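Local coordinates for protein type III effector HopU1 (Pseudomonas syringae pv. tomato, PDB 3U0J) that is a bacterial type III effector that probably transfers ADP-ribose from NAD+ to arginine side chains of target proteins in the plant host, at residues R118-L126 against Y192-T200. Residues are numbered along the deposited sequence; the frame is centred on the assembly and turned at random.
Sequences REVNNYLRL and YVEPAFMST
Asn-121 and Ala-196 meet where the helix faces the loop between strands 192-194 and 199-201. Asn-121 CB and CG both lie against the methyl of Ala-196, each 3.8 Å from Ala-196 CB. The two ends of the amide then part company. Asn-121 OD1 still touches Ala-196 CB, at 3.6 Å. Asn-121 OD1 also lies at the edge of the Phe-197 ring, in its plane, 3.9 Å from CD2. Asn-121 ND2 donates to a water oxygen at 2.8 Å, and that water donates to Phe-197 O, so helix and loop backbone are bridged. Asn-121 CG lies anti to its carbonyl carbon (chi1 -75°), which carries the amide along the loop.

One turn on, Leu-124 sends CD1 obliquely onto the Phe-197 ring, 3.6 Å from CE2. Pro-195 CB rests on the last helical turn, near Leu-124 O and Arg-125 CA. Further along the helix, exposed Arg-125 reaches Glu-194; Arg-125 NH1 forms a salt bridge with Glu-194 OE2 at 2.6 Å. The guanidinium and carboxylate are nearly coplanar (7°), but as a hydrogen bond this is weak, with an N-H...O angle of 123°. Glu-194 OE1 takes the backbone N-H of Ala-196 on its anti lone pair, which ties the carboxylate to the turn.

Helix 145-162 also packs on Leu-124 and Phe-197. Strand 192-194 pairs with strand 248-257 at one edge of the mixed sheet. The contact thus joins helix 116-126 to the link between two sheets of the ADP-ribosyltransferase fold.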
loop_
_atom_site.group_PDB
_atom_site.type_symbol
_atom_site.label_atom_id
_atom_site.label_comp_id
_atom_site.label_asym_id
_atom_site.label_seq_id
_atom_site.Cartn_x
_atom_site.Cartn_y
_atom_site.Cartn_z
ATOM N N ARG A 118 -6.273 -2.284 6.232
ATOM C CA ARG A 118 -7.440 -1.417 6.256
ATOM C C ARG A 118 -7.488 -0.521 7.484
ATOM O O ARG A 118 -7.815 0.641 7.380
ATOM C CB ARG A 118 -8.727 -2.227 6.156
ATOM C CG ARG A 118 -9.938 -1.385 5.798
ATOM C CD ARG A 118 -11.100 -2.287 5.559
ATOM N NE ARG A 118 -10.928 -3.125 4.375
ATOM C CZ ARG A 118 -10.962 -2.654 3.132
ATOM N NH1 ARG A 118 -11.116 -1.342 2.922
ATOM N NH2 ARG A 118 -10.829 -3.484 2.100
ATOM N N GLU A 119 -7.155 -1.064 8.648
ATOM C CA GLU A 119 -7.152 -0.266 9.862
ATOM C C GLU A 119 -6.135 0.852 9.722
ATOM O O GLU A 119 -6.401 1.993 10.099
ATOM C CB GLU A 119 -6.839 -1.132 11.078
ATOM C CG GLU A 119 -6.770 -0.373 12.388
ATOM C CD GLU A 119 -6.545 -1.282 13.588
ATOM O OE1 GLU A 119 -6.367 -2.507 13.391
ATOM O OE2 GLU A 119 -6.554 -0.765 14.737
ATOM N N VAL A 120 -4.975 0.524 9.147
ATOM C CA VAL A 120 -3.887 1.489 8.987
ATOM C C VAL A 120 -4.222 2.548 7.956
ATOM O O VAL A 120 -4.129 3.737 8.230
ATOM C CB VAL A 120 -2.556 0.791 8.630
ATOM C CG1 VAL A 120 -1.549 1.797 8.080
ATOM C CG2 VAL A 120 -2.000 0.093 9.853
ATOM N N ASN A 121 -4.630 2.108 6.772
ATOM C CA ASN A 121 -5.022 3.023 5.705
ATOM C C ASN A 121 -6.112 3.954 6.189
ATOM O O ASN A 121 -5.992 5.170 6.048
ATOM C CB ASN A 121 -5.494 2.256 4.473
ATOM C CG ASN A 121 -4.349 1.647 3.693
ATOM O OD1 ASN A 121 -3.182 1.887 3.993
ATOM N ND2 ASN A 121 -4.676 0.857 2.689
ATOM N N ASN A 122 -7.159 3.387 6.788
ATOM C CA ASN A 122 -8.244 4.193 7.312
ATOM C C ASN A 122 -7.769 5.204 8.352
ATOM O O ASN A 122 -8.174 6.373 8.324
ATOM C CB ASN A 122 -9.370 3.315 7.853
ATOM C CG ASN A 122 -10.364 2.938 6.773
ATOM O OD1 ASN A 122 -10.103 3.147 5.596
ATOM N ND2 ASN A 122 -11.502 2.390 7.165
ATOM N N TYR A 123 -6.914 4.747 9.264
ATOM C CA TYR A 123 -6.300 5.623 10.257
ATOM C C TYR A 123 -5.580 6.802 9.589
ATOM O O TYR A 123 -5.829 7.948 9.907
ATOM C CB TYR A 123 -5.315 4.851 11.147
ATOM C CG TYR A 123 -4.406 5.778 11.908
ATOM C CD1 TYR A 123 -3.161 6.138 11.399
ATOM C CD2 TYR A 123 -4.803 6.334 13.115
ATOM C CE1 TYR A 123 -2.327 7.004 12.088
ATOM C CE2 TYR A 123 -3.982 7.207 13.808
ATOM C CZ TYR A 123 -2.747 7.539 13.293
ATOM O OH TYR A 123 -1.935 8.419 13.976
ATOM N N LEU A 124 -4.690 6.516 8.647
ATOM C CA LEU A 124 -4.002 7.591 7.948
ATOM C C LEU A 124 -4.941 8.569 7.246
ATOM O O LEU A 124 -4.663 9.766 7.236
ATOM C CB LEU A 124 -2.989 7.044 6.947
ATOM C CG LEU A 124 -1.770 6.372 7.559
ATOM C CD1 LEU A 124 -0.991 5.613 6.486
ATOM C CD2 LEU A 124 -0.910 7.404 8.237
ATOM N N ARG A 125 -6.030 8.074 6.644
ATOM C CA ARG A 125 -6.954 8.968 5.933
ATOM C C ARG A 125 -7.771 9.827 6.899
ATOM O O ARG A 125 -8.145 10.929 6.552
ATOM C CB ARG A 125 -7.903 8.241 4.958
ATOM C CG ARG A 125 -7.394 6.980 4.315
ATOM C CD ARG A 125 -7.654 6.899 2.810
ATOM N NE ARG A 125 -8.969 6.375 2.472
ATOM C CZ ARG A 125 -9.319 5.935 1.255
ATOM N NH1 ARG A 125 -8.436 5.937 0.256
ATOM N NH2 ARG A 125 -10.554 5.476 1.034
ATOM N N LEU A 126 -8.051 9.328 8.099
ATOM C CA LEU A 126 -8.869 10.072 9.060
ATOM C C LEU A 126 -8.056 10.988 9.957
ATOM O O LEU A 126 -8.548 11.987 10.462
ATOM C CB LEU A 126 -9.660 9.119 9.949
ATOM C CG LEU A 126 -10.630 8.194 9.213
ATOM C CD1 LEU A 126 -11.376 7.316 10.223
ATOM C CD2 LEU A 126 -11.617 8.988 8.328
ATOM N N TYR A 192 -5.766 14.978 -6.884
ATOM C CA TYR A 192 -6.169 13.790 -6.182
ATOM C C TYR A 192 -5.058 13.452 -5.209
ATOM O O TYR A 192 -3.911 13.230 -5.606
ATOM C CB TYR A 192 -6.379 12.644 -7.157
ATOM C CG TYR A 192 -6.868 11.377 -6.496
ATOM C CD1 TYR A 192 -5.993 10.332 -6.240
ATOM C CD2 TYR A 192 -8.196 11.227 -6.127
ATOM C CE1 TYR A 192 -6.424 9.163 -5.644
ATOM C CE2 TYR A 192 -8.641 10.053 -5.531
ATOM C CZ TYR A 192 -7.744 9.026 -5.290
ATOM O OH TYR A 192 -8.149 7.859 -4.682
ATOM N N VAL A 193 -5.398 13.423 -3.929
ATOM C CA VAL A 193 -4.420 13.164 -2.880
ATOM C C VAL A 193 -4.835 11.966 -2.039
ATOM O O VAL A 193 -5.958 11.910 -1.513
ATOM C CB VAL A 193 -4.267 14.389 -1.969
ATOM C CG1 VAL A 193 -3.339 14.073 -0.799
ATOM C CG2 VAL A 193 -3.752 15.575 -2.775
ATOM N N GLU A 194 -3.926 11.002 -1.920
ATOM C CA GLU A 194 -4.180 9.807 -1.110
ATOM C C GLU A 194 -3.299 9.760 0.153
ATOM O O GLU A 194 -2.087 9.538 0.068
ATOM C CB GLU A 194 -3.985 8.541 -1.940
ATOM C CG GLU A 194 -3.984 7.284 -1.089
ATOM C CD GLU A 194 -5.286 7.104 -0.349
ATOM O OE1 GLU A 194 -5.318 7.320 0.881
ATOM O OE2 GLU A 194 -6.285 6.769 -1.014
ATOM N N PRO A 195 -3.901 9.996 1.326
ATOM C CA PRO A 195 -3.112 10.041 2.569
ATOM C C PRO A 195 -2.541 8.686 2.945
ATOM O O PRO A 195 -1.514 8.619 3.622
ATOM C CB PRO A 195 -4.123 10.489 3.625
ATOM C CG PRO A 195 -5.197 11.226 2.819
ATOM C CD PRO A 195 -5.266 10.517 1.497
ATOM N N ALA A 196 -3.187 7.607 2.518
ATOM C CA ALA A 196 -2.698 6.279 2.869
ATOM C C ALA A 196 -1.696 5.773 1.832
ATOM O O ALA A 196 -1.304 6.513 0.940
ATOM C CB ALA A 196 -3.850 5.321 3.039
ATOM N N PHE A 197 -1.285 4.514 1.959
ATOM C CA PHE A 197 -0.348 3.892 1.027
ATOM C C PHE A 197 -1.095 3.413 -0.202
ATOM O O PHE A 197 -1.777 2.397 -0.124
ATOM C CB PHE A 197 0.287 2.662 1.696
ATOM C CG PHE A 197 1.133 2.988 2.879
ATOM C CD1 PHE A 197 2.450 3.363 2.718
ATOM C CD2 PHE A 197 0.612 2.947 4.143
ATOM C CE1 PHE A 197 3.233 3.693 3.805
ATOM C CE2 PHE A 197 1.381 3.281 5.234
ATOM C CZ PHE A 197 2.698 3.646 5.066
ATOM N N MET A 198 -0.976 4.102 -1.334
ATOM C CA MET A 198 -1.691 3.660 -2.531
ATOM C C MET A 198 -1.122 2.382 -3.118
ATOM O O MET A 198 0.101 2.187 -3.208
ATOM C CB MET A 198 -1.755 4.722 -3.616
ATOM C CG MET A 198 -2.936 4.474 -4.557
ATOM S SD MET A 198 -2.969 5.518 -6.010
ATOM C CE MET A 198 -3.483 7.066 -5.306
ATOM N N SER A 199 -2.025 1.499 -3.510
ATOM C CA SER A 199 -1.637 0.211 -4.042
ATOM C C SER A 199 -2.112 0.146 -5.468
ATOM O O SER A 199 -3.260 0.472 -5.762
ATOM C CB SER A 199 -2.280 -0.903 -3.226
ATOM O OG SER A 199 -2.045 -2.154 -3.832
ATOM N N THR A 200 -1.234 -0.264 -6.363
ATOM C CA THR A 200 -1.551 -0.220 -7.782
ATOM C C THR A 200 -0.993 -1.464 -8.457
ATOM O O THR A 200 -0.191 -2.183 -7.862
ATOM C CB THR A 200 -0.941 1.042 -8.443
ATOM O OG1 THR A 200 0.487 0.896 -8.551
ATOM C CG2 THR A 200 -1.276 2.307 -7.630
HETATM O O HOH W 1 -2.591 -0.124 1.023
#